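Local coordinates for uncharacterized protein (Bacteroides ovatus, PDB 4FXT) that is of unknown function but belongs to the DUF3823 family, joining a transthyretin-like N-terminal domain to an E-set-like C-terminal domain, at residues S27-A31 and N69-E73; A20-R24 and E190-Q195; E146-L151 and A163-P168; A125-G131 and V181-K187. All coordinates share one frame; numbering follows the deposited sequence.

Interaction 1. Residues S27-A31 and N69-E73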
# COMPACT_ATOMS: atom_id res chain seq x y z
N SER A 27 -1.29 -9.28 1.28
CA SER A 27 -2.54 -8.97 2.00
C SER A 27 -3.72 -8.63 1.08
O SER A 27 -4.88 -8.91 1.42
CB SER A 27 -2.31 -7.78 2.92
OG SER A 27 -2.08 -6.60 2.17
N SER A 28 -3.41 -7.97 -0.05
CA SER A 28 -4.42 -7.45 -0.95
C SER A 28 -4.38 -8.13 -2.30
O SER A 28 -3.32 -8.55 -2.79
CB SER A 28 -4.21 -5.95 -1.12
OG SER A 28 -4.25 -5.37 0.17
N GLU A 29 -5.58 -8.23 -2.90
CA GLU A 29 -5.85 -8.89 -4.17
C GLU A 29 -6.94 -8.23 -4.98
O GLU A 29 -7.66 -7.35 -4.49
CB GLU A 29 -6.32 -10.33 -3.89
CG GLU A 29 -5.34 -11.23 -3.17
CD GLU A 29 -5.88 -12.55 -2.64
OE1 GLU A 29 -6.94 -13.02 -3.11
OE2 GLU A 29 -5.21 -13.11 -1.75
N PHE A 30 -7.06 -8.71 -6.22
CA PHE A 30 -8.14 -8.48 -7.18
C PHE A 30 -8.58 -9.87 -7.67
O PHE A 30 -7.81 -10.82 -7.58
CB PHE A 30 -7.79 -7.54 -8.34
CG PHE A 30 -7.32 -6.15 -8.01
CD1 PHE A 30 -8.11 -5.30 -7.23
CD2 PHE A 30 -6.20 -5.61 -8.62
CE1 PHE A 30 -7.68 -3.99 -6.94
CE2 PHE A 30 -5.80 -4.30 -8.37
CZ PHE A 30 -6.52 -3.50 -7.52
N ALA A 31 -9.81 -10.00 -8.13
CA ALA A 31 -10.29 -11.27 -8.67
C ALA A 31 -10.63 -11.07 -10.12
O ALA A 31 -11.27 -10.06 -10.49
CB ALA A 31 -11.47 -11.81 -7.89
N ASN A 69 -9.31 -8.01 1.72
CA ASN A 69 -9.11 -7.16 2.88
C ASN A 69 -8.36 -5.89 2.54
O ASN A 69 -8.01 -5.13 3.46
CB ASN A 69 -8.35 -7.93 3.94
CG ASN A 69 -9.09 -9.14 4.44
OD1 ASN A 69 -10.23 -9.09 4.92
ND2 ASN A 69 -8.40 -10.25 4.39
N ALA A 70 -8.17 -5.61 1.22
CA ALA A 70 -7.47 -4.42 0.72
C ALA A 70 -7.96 -3.10 1.40
O ALA A 70 -9.17 -2.95 1.66
CB ALA A 70 -7.67 -4.32 -0.78
N PRO A 71 -7.04 -2.15 1.69
CA PRO A 71 -7.44 -0.91 2.39
C PRO A 71 -8.10 0.15 1.47
O PRO A 71 -7.89 1.37 1.63
CB PRO A 71 -6.13 -0.39 2.94
CG PRO A 71 -5.10 -0.85 1.94
CD PRO A 71 -5.57 -2.21 1.50
N TRP A 72 -8.99 -0.29 0.58
CA TRP A 72 -9.76 0.58 -0.28
C TRP A 72 -11.17 0.05 -0.46
O TRP A 72 -11.43 -1.09 -0.08
CB TRP A 72 -9.07 0.76 -1.64
CG TRP A 72 -8.64 -0.51 -2.32
CD1 TRP A 72 -9.44 -1.42 -2.95
CD2 TRP A 72 -7.29 -0.91 -2.57
NE1 TRP A 72 -8.67 -2.44 -3.48
CE2 TRP A 72 -7.34 -2.13 -3.29
CE3 TRP A 72 -6.03 -0.37 -2.23
CZ2 TRP A 72 -6.18 -2.81 -3.68
CZ3 TRP A 72 -4.88 -1.06 -2.59
CH2 TRP A 72 -4.96 -2.25 -3.33
N GLU A 73 -12.08 0.88 -1.02
CA GLU A 73 -13.44 0.47 -1.30
C GLU A 73 -13.44 -0.73 -2.23
O GLU A 73 -12.70 -0.74 -3.22
CB GLU A 73 -14.28 1.60 -1.89
CG GLU A 73 -14.60 2.71 -0.92
CD GLU A 73 -15.59 3.73 -1.46
OE1 GLU A 73 -15.60 3.98 -2.69
OE2 GLU A 73 -16.36 4.28 -0.64
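Phe30 and Trp72 make the aromatic part of this contact: CE1 of Phe30 comes within 3.8 Å of CZ2 of Trp72. The two six-membered rings have centroids 5.9 Å apart and planes inclined by 34°, an oblique pairing. Trp72 carries CG between its backbone N and carbonyl carbon (chi1 49°), which turns the indole back beneath its own loop, and CB of Ala70 sits 3.3 Å above one face, toward the rim. Ala14 on strand 7-16 touches both rings.

The two segments run 66° apart. Residues 27-31 enter strand 28-33 of an antiparallel sheet in the transthyretin-like domain, and residues 69-73 belong to the loop between strands 60-68 and 79-84, which crosses the strand's beginning without pairing to it.

The remaining packing centres on Ser28, whose CB is directed at the loop. Its OG lies 3.4 Å from CA of Ala70 and 3.7 Å from CD of Pro71, while CB meets CB of Ala70 at 3.8 Å. In polar terms, OG of Ser28 donates to OG of Ser27 (3.2 Å), and that hydroxyl is also bonded to Arg24 O. A glycine at Ser28 would probably deprive Ser27 OG of this donor and open a gap beside Ala70.

Interaction 2. Residues A20-R24 and E190-Q195; sequences AVGVR and EYCYSQ
At the junction between the transthyretin-like and E-set-like domains, Gly22 and Arg24, from the loop after strand 19-20, meet Tyr193, in strand 192-200, and Glu190, just before it. Across it, Tyr193 N donates to Gly22 O at 3.1 Å, nearly straight at the hydrogen (167°), although the donor stands well above the carbonyl plane.

The charged pair is Arg24 with Glu190, whose side chains cross at about a right angle. NE of Arg24 bonds OE2 of Glu190 at 2.6 Å, meeting the carboxylate on its syn side. Guanidinium and carboxylate planes differ by 37°, and NH2 of Arg24 stays 3.6 Å from OE1 of Glu190, so the bridge rests on a single bond. Arg24 runs extended to CD and then bends (chi3 66°), which brings NE across the acid.

Strand 192-200 borders the C-terminal sheet, where Cys192 and Ser194 pair with Val183 and Val181; the N-terminal loop therefore packs beside an outermost strand. A methionine in place of Arg24 would probably leave the buried Glu190 carboxylate without its charge partner and freer to turn.

Side-chain packing adds to this: CE1 of Tyr193 lies 3.8 Å from CB of Arg24, its ring placed obliquely to the loop backbone, and Val21 CG1 touches Cys192 SG at 3.7 Å. Tyr193 OH bonds Glu142 N.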
# COMPACT_ATOMS: atom_id res chain seq x y z
N ALA A 20 0.67 4.94 -7.17
CA ALA A 20 0.48 3.55 -6.74
C ALA A 20 0.22 3.50 -5.24
O ALA A 20 0.95 4.12 -4.47
CB ALA A 20 1.70 2.72 -7.11
N VAL A 21 -0.88 2.84 -4.86
CA VAL A 21 -1.33 2.75 -3.47
C VAL A 21 -0.54 1.66 -2.75
O VAL A 21 -0.66 0.48 -3.06
CB VAL A 21 -2.85 2.50 -3.36
CG1 VAL A 21 -3.28 2.38 -1.91
CG2 VAL A 21 -3.63 3.62 -4.02
N GLY A 22 0.23 2.08 -1.74
CA GLY A 22 1.05 1.18 -0.95
C GLY A 22 0.22 0.25 -0.10
O GLY A 22 -0.80 0.64 0.47
N VAL A 23 0.63 -1.03 -0.06
CA VAL A 23 -0.14 -1.94 0.75
C VAL A 23 0.83 -2.95 1.39
O VAL A 23 2.04 -2.88 1.13
CB VAL A 23 -1.23 -2.59 -0.12
CG1 VAL A 23 -0.66 -3.64 -1.07
CG2 VAL A 23 -2.29 -3.18 0.76
N ARG A 24 0.32 -3.82 2.31
CA ARG A 24 1.15 -4.84 2.95
C ARG A 24 1.34 -6.05 1.98
O ARG A 24 0.37 -6.53 1.38
CB ARG A 24 0.54 -5.27 4.29
CG ARG A 24 1.35 -6.35 4.99
CD ARG A 24 0.81 -6.77 6.34
NE ARG A 24 -0.49 -7.42 6.22
CZ ARG A 24 -0.67 -8.73 6.07
NH1 ARG A 24 0.38 -9.55 6.01
NH2 ARG A 24 -1.89 -9.23 5.96
N GLU A 190 -6.78 -3.90 7.09
CA GLU A 190 -5.45 -3.60 6.62
C GLU A 190 -5.13 -2.12 6.71
O GLU A 190 -5.99 -1.28 6.53
CB GLU A 190 -5.38 -4.05 5.14
CG GLU A 190 -4.02 -4.49 4.66
CD GLU A 190 -3.50 -5.68 5.45
OE1 GLU A 190 -4.28 -6.60 5.81
OE2 GLU A 190 -2.27 -5.67 5.68
N TYR A 191 -3.86 -1.81 6.90
CA TYR A 191 -3.36 -0.46 6.82
C TYR A 191 -3.14 -0.09 5.38
O TYR A 191 -2.84 -0.95 4.54
CB TYR A 191 -2.04 -0.29 7.60
CG TYR A 191 -2.10 -0.13 9.10
CD1 TYR A 191 -2.40 -1.22 9.92
CD2 TYR A 191 -1.69 1.05 9.71
CE1 TYR A 191 -2.43 -1.09 11.31
CE2 TYR A 191 -1.69 1.18 11.10
CZ TYR A 191 -2.04 0.10 11.90
OH TYR A 191 -2.04 0.19 13.27
N CYS A 192 -3.19 1.20 5.10
CA CYS A 192 -2.78 1.74 3.83
C CYS A 192 -1.45 2.41 4.06
O CYS A 192 -1.30 3.17 5.03
CB CYS A 192 -3.81 2.68 3.23
SG CYS A 192 -3.27 3.44 1.67
N TYR A 193 -0.46 2.11 3.22
CA TYR A 193 0.89 2.58 3.45
C TYR A 193 1.45 3.47 2.38
O TYR A 193 1.00 3.51 1.22
CB TYR A 193 1.84 1.37 3.55
CG TYR A 193 1.52 0.34 4.62
CD1 TYR A 193 0.64 -0.71 4.37
CD2 TYR A 193 2.18 0.36 5.85
CE1 TYR A 193 0.37 -1.67 5.34
CE2 TYR A 193 1.92 -0.59 6.82
CZ TYR A 193 1.03 -1.62 6.56
OH TYR A 193 0.82 -2.56 7.53
N SER A 194 2.52 4.15 2.78
CA SER A 194 3.41 4.93 1.95
C SER A 194 4.31 3.98 1.24
O SER A 194 4.26 2.77 1.51
CB SER A 194 4.20 5.90 2.83
OG SER A 194 5.06 5.13 3.66
N GLN A 195 5.22 4.48 0.42
CA GLN A 195 6.16 3.58 -0.19
C GLN A 195 7.22 3.19 0.85
O GLN A 195 7.44 3.96 1.80
CB GLN A 195 6.78 4.21 -1.45
CG GLN A 195 5.81 4.19 -2.66
CD GLN A 195 5.38 2.78 -3.13
OE1 GLN A 195 6.22 1.86 -3.31
NE2 GLN A 195 4.07 2.60 -3.40

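Interaction 3. Residues E146-L151 and A163-P168; sequences EAELKL and AEIEIP. With EDO (1,2-ethanediol), chain O.
Ile165 drives its CD1 against the backbone of the facing strand, 3.6 Å from C of Glu148 and 3.9 Å from CB of Leu149. This is packing between the two sheets of a beta sandwich in the E-set-like domain: strands 147-150 and 160-166 are outermost in their respective sheets, and the axes of their parts 147-150 and 163-166 approach to 7.3 Å, with directions 146° apart. Apolar side chains carry the contact. Ile165 has CG1 anti to its backbone N (chi1 -175°) and is extended beyond it, which accounts for the reach of CD1. In return, CD2 of Leu149 rests 3.5 Å from O of Glu164. At one end CB of Ala147 meets CG of Pro168 at 3.8 Å; at the other, both methyls of Leu151 sit 4.1 Å from CB of Ala163.

A second shell fixes these positions. Leu149 and Leu151 are bonded through their backbones to Ile132 and Val130, and Glu146 and Ala147 both face Leu134 in a classic beta bulge. Ile132 also touches Ile165 from within the sandwich, and Phe116 touches both Leu151 and Ala163.

At the rim, Glu146 crosses the Pro168 ring at about a right angle. Its chain bends at chi2 (66°), and the carboxylate meets a 1,2-ethanediol, probably from the crystallisation liquor, that is also held by Thr136 N, Gly137 N and Leu139 O; the diol's O2 donates to Glu146 OE1 at 3.0 Å.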
# COMPACT_ATOMS: atom_id res chain seq x y z
N GLU A 146 10.91 -3.96 12.69
CA GLU A 146 11.97 -4.04 13.70
C GLU A 146 11.65 -3.03 14.82
O GLU A 146 12.08 -3.19 15.96
CB GLU A 146 13.36 -3.81 13.06
CG GLU A 146 14.46 -4.58 13.76
CD GLU A 146 14.33 -6.08 13.62
OE1 GLU A 146 13.78 -6.55 12.60
OE2 GLU A 146 14.83 -6.78 14.53
N ALA A 147 10.83 -2.02 14.48
CA ALA A 147 10.34 -0.98 15.36
C ALA A 147 9.06 -0.35 14.82
O ALA A 147 8.90 -0.24 13.60
CB ALA A 147 11.41 0.09 15.54
N GLU A 148 8.16 0.06 15.72
CA GLU A 148 6.93 0.75 15.32
C GLU A 148 6.68 1.90 16.25
O GLU A 148 7.20 1.94 17.36
CB GLU A 148 5.67 -0.15 15.24
CG GLU A 148 5.06 -0.65 16.53
CD GLU A 148 3.72 -1.36 16.40
OE1 GLU A 148 2.96 -1.07 15.45
OE2 GLU A 148 3.39 -2.14 17.33
N LEU A 149 5.88 2.85 15.78
CA LEU A 149 5.44 4.02 16.53
C LEU A 149 3.97 4.22 16.25
O LEU A 149 3.61 4.40 15.09
CB LEU A 149 6.29 5.23 16.15
CG LEU A 149 6.07 6.49 16.95
CD1 LEU A 149 6.36 6.27 18.42
CD2 LEU A 149 6.97 7.58 16.43
N LYS A 150 3.10 4.06 17.25
CA LYS A 150 1.65 4.23 17.07
C LYS A 150 1.30 5.65 17.54
O LYS A 150 1.53 5.99 18.70
CB LYS A 150 0.88 3.14 17.82
CG LYS A 150 1.23 1.71 17.39
CD LYS A 150 0.53 0.57 18.17
CE LYS A 150 -0.95 0.39 17.93
NZ LYS A 150 -1.50 -0.78 18.67
N LEU A 151 0.84 6.51 16.62
CA LEU A 151 0.59 7.93 16.87
C LEU A 151 -0.87 8.25 17.31
O LEU A 151 -1.18 9.41 17.66
CB LEU A 151 0.88 8.71 15.57
CG LEU A 151 2.27 8.60 14.95
CD1 LEU A 151 2.34 9.37 13.70
CD2 LEU A 151 3.33 9.11 15.88
N ALA A 163 7.02 13.23 12.73
CA ALA A 163 7.13 12.29 13.83
C ALA A 163 8.52 11.65 13.82
O ALA A 163 9.11 11.44 12.75
CB ALA A 163 6.04 11.24 13.73
N GLU A 164 9.08 11.40 15.02
CA GLU A 164 10.40 10.81 15.13
C GLU A 164 10.34 9.48 15.85
O GLU A 164 9.88 9.44 17.00
CB GLU A 164 11.35 11.75 15.85
CG GLU A 164 11.63 13.04 15.12
CD GLU A 164 12.57 13.97 15.84
OE1 GLU A 164 12.38 14.19 17.06
OE2 GLU A 164 13.45 14.54 15.17
N ILE A 165 10.82 8.41 15.17
CA ILE A 165 10.90 7.03 15.67
C ILE A 165 12.36 6.73 15.96
O ILE A 165 13.24 7.04 15.15
CB ILE A 165 10.25 6.02 14.67
CG1 ILE A 165 10.22 4.58 15.26
CG2 ILE A 165 10.90 6.08 13.28
CD1 ILE A 165 9.39 3.61 14.54
N GLU A 166 12.63 6.14 17.12
CA GLU A 166 13.97 5.77 17.54
C GLU A 166 14.47 4.50 16.79
O GLU A 166 13.74 3.51 16.68
CB GLU A 166 13.99 5.56 19.05
CG GLU A 166 15.39 5.38 19.60
CD GLU A 166 15.50 5.44 21.11
OE1 GLU A 166 15.17 6.50 21.70
OE2 GLU A 166 16.06 4.48 21.69
N ILE A 167 15.72 4.54 16.31
CA ILE A 167 16.36 3.44 15.60
C ILE A 167 16.62 2.31 16.62
O ILE A 167 17.29 2.57 17.64
CB ILE A 167 17.65 3.90 14.87
CG1 ILE A 167 17.39 5.08 13.94
CG2 ILE A 167 18.29 2.74 14.12
CD1 ILE A 167 18.62 5.76 13.34
N PRO A 168 16.07 1.10 16.41
CA PRO A 168 16.27 0.02 17.39
C PRO A 168 17.72 -0.51 17.39
O PRO A 168 18.47 -0.30 16.43
CB PRO A 168 15.27 -1.06 16.94
CG PRO A 168 15.10 -0.83 15.49
CD PRO A 168 15.22 0.66 15.29
C1 EDO O . 11.00 -6.10 8.07
O1 EDO O . 11.83 -6.43 6.94
C2 EDO O . 11.50 -6.67 9.43
O2 EDO O . 12.70 -6.04 9.89

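Interaction 4. Residues A125-G131 and V181-K187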
# COMPACT_ATOMS: atom_id res chain seq x y z
N ALA A 125 -15.52 6.76 6.56
CA ALA A 125 -14.45 6.07 7.29
C ALA A 125 -13.96 6.86 8.50
O ALA A 125 -14.01 8.08 8.50
CB ALA A 125 -13.26 5.81 6.37
N ASN A 126 -13.45 6.13 9.51
CA ASN A 126 -12.92 6.70 10.74
C ASN A 126 -11.55 6.13 11.00
O ASN A 126 -11.33 4.93 10.86
CB ASN A 126 -13.88 6.44 11.89
CG ASN A 126 -15.22 7.10 11.72
OD1 ASN A 126 -16.25 6.43 11.76
ND2 ASN A 126 -15.25 8.41 11.44
N MSE A 127 -10.63 7.02 11.35
CA MSE A 127 -9.21 6.72 11.57
C MSE A 127 -9.03 5.95 12.87
O MSE A 127 -9.59 6.35 13.90
CB MSE A 127 -8.45 8.06 11.59
CG MSE A 127 -7.02 7.98 12.04
SE MSE A 127 -5.95 9.57 11.57
CE MSE A 127 -7.11 11.15 12.12
N GLU A 128 -8.27 4.80 12.81
CA GLU A 128 -8.00 3.96 14.00
C GLU A 128 -6.62 4.22 14.55
O GLU A 128 -6.45 4.29 15.78
CB GLU A 128 -8.15 2.46 13.76
CG GLU A 128 -9.57 1.95 13.54
CD GLU A 128 -9.67 0.43 13.48
OE1 GLU A 128 -8.61 -0.23 13.58
OE2 GLU A 128 -10.81 -0.09 13.38
N ASN A 129 -5.63 4.32 13.65
CA ASN A 129 -4.23 4.53 14.02
C ASN A 129 -3.40 4.98 12.85
O ASN A 129 -3.72 4.69 11.69
CB ASN A 129 -3.60 3.22 14.59
CG ASN A 129 -2.24 3.37 15.19
OD1 ASN A 129 -2.01 4.21 16.07
ND2 ASN A 129 -1.32 2.50 14.79
N VAL A 130 -2.31 5.67 13.18
CA VAL A 130 -1.25 6.03 12.25
C VAL A 130 0.02 5.44 12.84
O VAL A 130 0.27 5.61 14.03
CB VAL A 130 -1.16 7.53 11.96
CG1 VAL A 130 -0.02 7.83 10.99
CG2 VAL A 130 -2.49 8.03 11.40
N GLY A 131 0.79 4.74 12.02
CA GLY A 131 2.04 4.13 12.44
C GLY A 131 3.24 4.42 11.56
O GLY A 131 3.09 4.58 10.35
N VAL A 181 5.18 4.59 6.45
CA VAL A 181 4.07 5.18 7.21
C VAL A 181 2.79 4.45 6.81
O VAL A 181 2.56 4.27 5.62
CB VAL A 181 3.95 6.73 7.01
CG1 VAL A 181 2.84 7.31 7.86
CG2 VAL A 181 5.26 7.44 7.29
N GLY A 182 1.99 4.05 7.81
CA GLY A 182 0.73 3.34 7.59
C GLY A 182 -0.43 3.98 8.29
O GLY A 182 -0.28 4.43 9.42
N VAL A 183 -1.60 4.05 7.67
CA VAL A 183 -2.81 4.58 8.34
C VAL A 183 -3.90 3.50 8.24
O VAL A 183 -4.15 3.01 7.14
CB VAL A 183 -3.31 5.98 7.84
CG1 VAL A 183 -3.48 6.01 6.33
CG2 VAL A 183 -4.60 6.41 8.51
N LYS A 184 -4.52 3.12 9.39
CA LYS A 184 -5.60 2.13 9.43
C LYS A 184 -6.95 2.78 9.75
O LYS A 184 -7.03 3.60 10.68
CB LYS A 184 -5.33 1.04 10.45
CG LYS A 184 -6.33 -0.09 10.25
CD LYS A 184 -6.24 -1.18 11.26
CE LYS A 184 -7.27 -2.22 10.97
NZ LYS A 184 -8.63 -1.69 11.06
N SER A 185 -7.99 2.42 8.99
CA SER A 185 -9.38 2.88 9.19
C SER A 185 -10.21 1.78 9.80
O SER A 185 -9.75 0.64 9.88
CB SER A 185 -10.02 3.33 7.88
OG SER A 185 -10.26 2.22 7.03
N ASP A 186 -11.44 2.09 10.19
CA ASP A 186 -12.39 1.15 10.76
C ASP A 186 -13.11 0.36 9.67
O ASP A 186 -13.96 -0.50 10.00
CB ASP A 186 -13.43 1.89 11.65
CG ASP A 186 -14.37 2.89 10.96
OD1 ASP A 186 -14.02 3.38 9.86
OD2 ASP A 186 -15.43 3.22 11.54
N LYS A 187 -12.80 0.64 8.37
CA LYS A 187 -13.52 0.02 7.24
C LYS A 187 -12.69 -1.11 6.55
O LYS A 187 -13.21 -1.81 5.68
CB LYS A 187 -13.91 1.09 6.19
CG LYS A 187 -14.79 2.24 6.72
CD LYS A 187 -16.11 1.81 7.39
CE LYS A 187 -16.82 2.97 8.04
NZ LYS A 187 -17.90 2.49 8.93
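The carboxylate of Asp186 receives Asn126 N from above its plane: the donor stands 48° out of it, 2.8 Å from OD1. Asp186 N in turn bonds Asn126 O. The carboxylate of Glu128 is likewise approached over a face, by Lys184 NZ, which lies 2.9 Å from OE1 and 60° out of plane. These two side chains run side by side in the same direction, and the bend at the end of Lys184 (chi4 -62°) brings NZ over the acid.

Beyond these groups, strands 127-131 and 181-185 are antiparallel neighbours in the C-terminal sheet. Asn129–Lys184 and Gly131–Gly182 are hydrogen-bonded pairs, with Gly131 N to Gly182 O at 2.8 Å; Val130–Val183 is a non-hydrogen-bonded pair, its CG2 methyls 3.9 Å apart. A classic beta bulge shifts the register: Glu128 and Asn129 both face Lys184, whose O accepts from Glu128 N at 2.7 Å and weakly from Asn129 N at 3.4 Å.

Lys184 NZ also donates to Ser185 O at 2.8 Å and to Ser188 O. With one carboxylate and two carbonyls around it, this ammonium is likely to stay charged and to tie the bulge to the turn leaving strand 176-185.

Interaction 2 closes the longest loop of the four, and interactions 1 and 4 open and close in series inside it; interaction 3 is nested within interaction 4. Interaction 1 lies in the transthyretin-like domain and interactions 3 and 4 in the E-set-like domain, with interaction 2 spanning both. Its centre is about 11 Å from those of interactions 1 and 4, and it touches each: Val23 and Glu190 pack on the first, while strand 192-200 is the sheet neighbour of strand 176-185 in the second. Strands 127-135 and 147-150 continue that sheet to interaction 3, about 26 Å from interaction 1 between centres, giving a continuous path of contacts through both domains.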